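Local atomic coordinates of putative glycyl-glycine endopeptidase lytM (Ruminococcus gnavus, PDB entry 3NYY), a protein that is probably a zinc-dependent metalloendopeptidase of the M23 family, whose members typically cleave peptide cross-bridges of bacterial cell walls. Residues Glu25-Gln28 and Val29-Gln33. Numbering follows the deposited sequence.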
# COMPACT_ATOMS: atom_id res chain seq x y z
N GLU A 25 3.64 -15.33 8.27
CA GLU A 25 4.43 -14.57 9.26
C GLU A 25 5.42 -15.48 10.03
O GLU A 25 6.54 -15.05 10.34
CB GLU A 25 3.53 -13.74 10.21
CG GLU A 25 2.82 -12.51 9.53
CD GLU A 25 3.76 -11.56 8.72
OE1 GLU A 25 4.86 -11.19 9.22
OE2 GLU A 25 3.40 -11.16 7.57
N THR A 26 5.04 -16.73 10.29
CA THR A 26 5.94 -17.73 10.92
C THR A 26 7.22 -17.88 10.10
O THR A 26 8.34 -17.83 10.62
CB THR A 26 5.24 -19.10 11.06
OG1 THR A 26 4.17 -18.94 11.99
CG2 THR A 26 6.19 -20.19 11.57
N MSE A 27 7.04 -18.03 8.79
CA MSE A 27 8.16 -18.14 7.88
C MSE A 27 8.94 -16.82 7.77
O MSE A 27 10.16 -16.83 7.65
CB MSE A 27 7.65 -18.65 6.51
CG MSE A 27 8.71 -19.18 5.60
SE MSE A 27 9.77 -20.58 6.41
CE MSE A 27 8.48 -21.34 7.57
N GLN A 28 8.27 -15.66 7.81
CA GLN A 28 9.02 -14.40 7.79
C GLN A 28 9.96 -14.27 8.99
O GLN A 28 11.10 -13.86 8.84
CB GLN A 28 8.11 -13.15 7.72
CG GLN A 28 7.69 -12.81 6.32
CD GLN A 28 8.80 -12.24 5.43
OE1 GLN A 28 9.91 -11.95 5.87
NE2 GLN A 28 8.46 -12.03 4.17
N VAL A 29 9.49 -14.66 10.16
CA VAL A 29 10.33 -14.64 11.34
C VAL A 29 11.50 -15.59 11.15
O VAL A 29 12.65 -15.24 11.42
CB VAL A 29 9.54 -15.03 12.61
CG1 VAL A 29 10.48 -15.21 13.82
CG2 VAL A 29 8.41 -14.00 12.92
N TYR A 30 11.22 -16.78 10.60
CA TYR A 30 12.28 -17.78 10.44
C TYR A 30 13.32 -17.29 9.45
O TYR A 30 14.52 -17.46 9.68
CB TYR A 30 11.69 -19.14 10.03
CG TYR A 30 12.81 -20.10 9.66
CD1 TYR A 30 13.46 -20.86 10.61
CD2 TYR A 30 13.25 -20.15 8.35
CE1 TYR A 30 14.52 -21.69 10.23
CE2 TYR A 30 14.29 -20.90 7.98
CZ TYR A 30 14.91 -21.69 8.89
OH TYR A 30 15.97 -22.44 8.42
N LEU A 31 12.87 -16.70 8.35
CA LEU A 31 13.78 -16.33 7.26
C LEU A 31 14.83 -15.29 7.66
O LEU A 31 15.95 -15.34 7.18
CB LEU A 31 12.98 -15.89 6.02
CG LEU A 31 12.34 -17.06 5.28
CD1 LEU A 31 11.33 -16.51 4.21
CD2 LEU A 31 13.38 -17.99 4.61
N LYS A 32 14.48 -14.43 8.60
CA LYS A 32 15.44 -13.41 9.06
C LYS A 32 16.70 -14.02 9.70
O LYS A 32 17.74 -13.34 9.76
CB LYS A 32 14.83 -12.49 10.09
CG LYS A 32 13.59 -11.73 9.64
CD LYS A 32 13.86 -10.45 8.87
CE LYS A 32 12.76 -9.40 9.17
NZ LYS A 32 11.35 -9.84 8.82
N GLN A 33 16.59 -15.25 10.20
CA GLN A 33 17.73 -15.92 10.85
C GLN A 33 18.33 -17.04 10.01
O GLN A 33 19.24 -17.74 10.46
CB GLN A 33 17.28 -16.44 12.22
CG GLN A 33 16.71 -15.35 13.11
CD GLN A 33 17.62 -14.14 13.20
OE1 GLN A 33 18.80 -14.27 13.53
NE2 GLN A 33 17.08 -12.97 12.90
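M27, a selenomethionine, meets Y30 and L31 on the buried flank of a short helix, a compact example of how i, i+3 and i, i+4 neighbours pack together. With CG anti to the backbone N (chi1 -163°), M27 runs alongside Y30, pointing the same way, and in the conformer described here its SE sits 4.0 Å from Y30 CD2. The selenium approaches obliquely, 5.0 Å from the ring centroid, in a Met-aromatic contact. Nearer its root, the same side chain meets L31 at a slant, M27 CG to L31 CD1 4.0 Å, while M27 O accepts the L31 N hydrogen bond at 2.8 Å. F64 touches both M27 and Y30, whose hydroxyl bonds to D40; V41 covers L31.

The side bearing T26 and V29 is exposed and looser; there V29 CG2 lies 3.4 Å from E25 O. Q28 forms a separate, buried edge. The K32 N to Q28 O bond is weak, at 3.4 Å. Q28 OE1 stays 3.9 Å from K32 NZ, and each side chain has its polar partner elsewhere: Q28 NE2 the P236 carbonyl, K32 NZ E242 in a salt bridge. This is i, i+3/i, i+4 side-chain packing along one side of an alpha-helix, with helices 37-48 and 61-71 about M27, Y30 and L31, and helix 235-240 beside Q28.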